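Side-chain contacts in carboxyvinyl-carboxyphosphonate phosphorylmutase (Bacillus anthracis, PDB 4IQD), which belongs to the phosphoenolpyruvate phosphomutase family of TIM-barrel proteins and holds pyruvic acid in the crystal: residues A41-V44 with A45-T48; S285-D288 with F289-L292. All coordinates share one frame; numbering follows the deposited sequence.

Contact 1 (41-48) joins successive turns of helix 39-48, whereas contact 2 (285-292) runs from the junction after helix 277-283 into helix 286-297. Five of the eight residues of contact 1 are buried; the centre of contact 2 lies about 30 Å from the centre of the chain, and none of its residues is fully buried. The chemistry follows: alanine and aliphatic packing, one hydroxyl on a backbone carbonyl and an arginine-asparagine bond at the exposed edge in contact 1, aromatic edges and carboxylates in contact 2. Their centres are about 19 Å apart and their nearest atoms about 5 Å, without touching; helix 277-283 packs on L43 and N47, and both contacts meet the second subunit.

Contact 1: residues A41-V44 with A45-T48; sequences AALV and ARNT
V44 and T48 stand side by side on helix 39-48, one turn apart, and the hydroxyl of T48 turns back on the backbone. Its OG1 donates to V44 O at 2.7 Å, coming from above the carbonyl plane, while the T48 amide gives the same oxygen a weaker, bent bond. With OG1 beside its own backbone N (chi1 -61°), the hydroxyl points back toward the preceding turn and also lies 4.0 Å from V44 CG1. The three preceding amides, A45 N, R46 N and N47 N, make regular bonds to the carbonyls of A41, A42 and L43.

The tight part holds the alanines with V44 and L43. A42 and A45 both pack on L53 of strand 53-55, and A42 also meets L84 and T88 of helix 74-88; the small alanines are consistent with close packing on these two elements. A41 and V44 press on Y254 of the second subunit, and T48 on its F258. L43, buried against A87, T283 and G65 of the second subunit, forms the border.

Beyond it, R46 and N47 make a looser, more polar edge. R46 runs alongside L43, whose CD2 approaches the guanidinium obliquely, 3.6 Å from R46 NH2. The arginine chain leaves with CG anti to the backbone N (chi1 -172°), then bends at chi2 and chi3; this brings NE to N47 OD1 at 3.1 Å, again from above the amide's carbonyl plane. The bond is bent, 136° at the hydrogen. N47 is the exposed member, and R46 is partly so.

The chemistry implies two ways of settling polar groups along this helix: T48 places its hydroxyl on a main-chain oxygen, whereas R46 and N47 pair with each other on the more exposed side.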
loop_
_atom_site.group_PDB
_atom_site.type_symbol
_atom_site.label_atom_id
_atom_site.label_comp_id
_atom_site.label_asym_id
_atom_site.label_seq_id
_atom_site.Cartn_x
_atom_site.Cartn_y
_atom_site.Cartn_z
ATOM N N ALA A 41 1.819 -5.217 -5.369
ATOM C CA ALA A 41 0.990 -6.394 -5.595
ATOM C C ALA A 41 0.632 -6.508 -7.074
ATOM O O ALA A 41 0.584 -7.604 -7.627
ATOM C CB ALA A 41 -0.270 -6.339 -4.738
ATOM N N ALA A 42 0.397 -5.364 -7.707
ATOM C CA ALA A 42 0.078 -5.321 -9.128
ATOM C C ALA A 42 1.232 -5.858 -9.974
ATOM O O ALA A 42 1.022 -6.599 -10.932
ATOM C CB ALA A 42 -0.267 -3.900 -9.540
ATOM N N LEU A 43 2.451 -5.486 -9.604
ATOM C CA LEU A 43 3.640 -5.921 -10.324
ATOM C C LEU A 43 3.897 -7.416 -10.167
ATOM O O LEU A 43 4.303 -8.086 -11.114
ATOM C CB LEU A 43 4.857 -5.123 -9.855
ATOM C CG LEU A 43 4.854 -3.650 -10.270
ATOM C CD1 LEU A 43 5.868 -2.845 -9.463
ATOM C CD2 LEU A 43 5.130 -3.524 -11.762
ATOM N N VAL A 44 3.664 -7.937 -8.968
ATOM C CA VAL A 44 3.864 -9.358 -8.706
ATOM C C VAL A 44 2.853 -10.207 -9.467
ATOM O O VAL A 44 3.188 -11.271 -9.986
ATOM C CB VAL A 44 3.752 -9.681 -7.211
ATOM C CG1 VAL A 44 4.014 -11.152 -6.974
ATOM C CG2 VAL A 44 4.729 -8.849 -6.423
ATOM N N ALA A 45 1.617 -9.726 -9.532
ATOM C CA ALA A 45 0.564 -10.426 -10.250
ATOM C C ALA A 45 0.911 -10.556 -11.726
ATOM O O ALA A 45 0.823 -11.642 -12.298
ATOM C CB ALA A 45 -0.764 -9.708 -10.076
ATOM N N ARG A 46 1.309 -9.438 -12.329
ATOM C CA ARG A 46 1.711 -9.402 -13.729
ATOM C C ARG A 46 2.816 -10.416 -13.972
ATOM O O ARG A 46 2.716 -11.259 -14.860
ATOM C CB ARG A 46 2.193 -7.996 -14.103
ATOM C CG ARG A 46 2.456 -7.770 -15.593
ATOM C CD ARG A 46 3.935 -7.885 -15.955
ATOM N NE ARG A 46 4.765 -6.884 -15.286
ATOM C CZ ARG A 46 4.959 -5.649 -15.738
ATOM N NH1 ARG A 46 4.373 -5.252 -16.859
ATOM N NH2 ARG A 46 5.733 -4.808 -15.067
ATOM N N ASN A 47 3.862 -10.332 -13.158
ATOM C CA ASN A 47 4.993 -11.238 -13.259
ATOM C C ASN A 47 4.598 -12.686 -13.008
ATOM O O ASN A 47 5.262 -13.605 -13.480
ATOM C CB ASN A 47 6.099 -10.806 -12.296
ATOM C CG ASN A 47 6.595 -9.398 -12.577
ATOM O OD1 ASN A 47 6.478 -8.901 -13.697
ATOM N ND2 ASN A 47 7.145 -8.749 -11.561
ATOM N N THR A 48 3.512 -12.887 -12.269
ATOM C CA THR A 48 2.998 -14.231 -12.022
ATOM C C THR A 48 2.158 -14.706 -13.216
ATOM O O THR A 48 1.849 -15.890 -13.351
ATOM C CB THR A 48 2.223 -14.297 -10.690
ATOM O OG1 THR A 48 3.107 -13.958 -9.618
ATOM C CG2 THR A 48 1.698 -15.684 -10.424
#

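Contact 2: residues S285-D288 with F289-L292; sequences SYHD and FEEL
E290 reaches back one turn to Y286, and its side chain is worth tracing outward. CB rests on H287 O at 3.3 Å. CG, set beside its own backbone N by a chi1 of -56°, lies 3.4 Å from Y286 O and also approaches the tyrosine ring. CD comes next to CE2 and CD2 of that ring. At the tip, OE2 meets the ring edge in its plane, 3.1 Å from Y286 CE2, with carboxylate and ring planes 71° apart; an oxygen there faces the slightly positive rim of C-H bonds. OE1 turns the other way, 3.2 Å from H287 CA, and is hydrogen-bonded to Y281 OH, which probably helps hold the carboxylate's rotation.

Y281 belongs to helix 277-283, which closes in a Schellman motif: S285, with positive phi, is the C-prime residue, and Y286 N bonds back to Y281 O. The chain then enters helix 286-297. S285 O meets the F289 ring edge, 3.2 Å from CD2, close to the ring plane.

Further along, E291 N donates to H287 O at 3.1 Å, nearly straight out from the carbonyl. D288 and E291 run side by side with like charges near each other, OD2 to OE1 3.5 Å, on the exposed flank. Across the dimer interface, Y286, F289 and E290 pack on L69, P67 and L135 of the second subunit.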
loop_
_atom_site.group_PDB
_atom_site.type_symbol
_atom_site.label_atom_id
_atom_site.label_comp_id
_atom_site.label_asym_id
_atom_site.label_seq_id
_atom_site.Cartn_x
_atom_site.Cartn_y
_atom_site.Cartn_z
ATOM N N SER A 285 11.822 -2.681 -12.023
ATOM C CA SER A 285 12.531 -2.401 -13.272
ATOM C C SER A 285 13.636 -1.366 -13.118
ATOM O O SER A 285 13.772 -0.475 -13.956
ATOM C CB SER A 285 11.550 -1.939 -14.354
ATOM O OG SER A 285 10.498 -2.871 -14.531
ATOM N N TYR A 286 14.421 -1.487 -12.054
ATOM C CA TYR A 286 15.480 -0.524 -11.774
ATOM C C TYR A 286 16.414 -0.373 -12.972
ATOM O O TYR A 286 16.832 0.732 -13.307
ATOM C CB TYR A 286 16.264 -0.944 -10.532
ATOM C CG TYR A 286 17.267 0.082 -10.045
ATOM C CD1 TYR A 286 16.933 0.995 -9.050
ATOM C CD2 TYR A 286 18.553 0.129 -10.567
ATOM C CE1 TYR A 286 17.852 1.928 -8.598
ATOM C CE2 TYR A 286 19.475 1.057 -10.123
ATOM C CZ TYR A 286 19.122 1.952 -9.141
ATOM O OH TYR A 286 20.046 2.875 -8.704
ATOM N N HIS A 287 16.714 -1.492 -13.624
ATOM C CA HIS A 287 17.608 -1.511 -14.778
ATOM C C HIS A 287 17.173 -0.585 -15.907
ATOM O O HIS A 287 17.997 0.105 -16.508
ATOM C CB HIS A 287 17.734 -2.930 -15.328
ATOM C CG HIS A 287 18.500 -3.005 -16.610
ATOM N ND1 HIS A 287 19.873 -2.900 -16.662
ATOM C CD2 HIS A 287 18.083 -3.156 -17.889
ATOM C CE1 HIS A 287 20.270 -2.995 -17.919
ATOM N NE2 HIS A 287 19.206 -3.149 -18.682
ATOM N N ASP A 288 15.877 -0.576 -16.196
ATOM C CA ASP A 288 15.355 0.167 -17.336
ATOM C C ASP A 288 15.463 1.678 -17.156
ATOM O O ASP A 288 15.445 2.432 -18.129
ATOM C CB ASP A 288 13.915 -0.252 -17.622
ATOM C CG ASP A 288 13.805 -1.722 -17.983
ATOM O OD1 ASP A 288 13.777 -2.561 -17.058
ATOM O OD2 ASP A 288 13.763 -2.037 -19.189
ATOM N N PHE A 289 15.582 2.117 -15.910
ATOM C CA PHE A 289 15.816 3.525 -15.634
ATOM C C PHE A 289 17.273 3.861 -15.894
ATOM O O PHE A 289 17.595 4.937 -16.398
ATOM C CB PHE A 289 15.451 3.854 -14.189
ATOM C CG PHE A 289 13.980 3.797 -13.915
ATOM C CD1 PHE A 289 13.180 4.903 -14.140
ATOM C CD2 PHE A 289 13.391 2.637 -13.444
ATOM C CE1 PHE A 289 11.822 4.857 -13.896
ATOM C CE2 PHE A 289 12.032 2.585 -13.201
ATOM C CZ PHE A 289 11.248 3.697 -13.424
ATOM N N GLU A 290 18.152 2.931 -15.541
ATOM C CA GLU A 290 19.581 3.113 -15.746
ATOM C C GLU A 290 19.885 3.275 -17.227
ATOM O O GLU A 290 20.609 4.187 -17.619
ATOM C CB GLU A 290 20.357 1.922 -15.185
ATOM C CG GLU A 290 20.084 1.634 -13.719
ATOM C CD GLU A 290 20.798 0.387 -13.226
ATOM O OE1 GLU A 290 20.574 -0.698 -13.802
ATOM O OE2 GLU A 290 21.588 0.495 -12.263
ATOM N N GLU A 291 19.319 2.396 -18.049
ATOM C CA GLU A 291 19.563 2.450 -19.486
ATOM C C GLU A 291 18.948 3.706 -20.086
ATOM O O GLU A 291 19.328 4.144 -21.170
ATOM C CB GLU A 291 19.036 1.197 -20.196
ATOM C CG GLU A 291 17.527 1.130 -20.351
ATOM C CD GLU A 291 17.098 0.145 -21.429
ATOM O OE1 GLU A 291 16.009 -0.453 -21.298
ATOM O OE2 GLU A 291 17.850 -0.024 -22.414
ATOM N N LEU A 292 17.998 4.288 -19.366
ATOM C CA LEU A 292 17.398 5.541 -19.783
ATOM C C LEU A 292 18.379 6.684 -19.555
ATOM O O LEU A 292 18.675 7.452 -20.471
ATOM C CB LEU A 292 16.106 5.788 -19.011
ATOM C CG LEU A 292 15.243 6.958 -19.477
ATOM C CD1 LEU A 292 14.825 6.762 -20.924
ATOM C CD2 LEU A 292 14.026 7.100 -18.581
#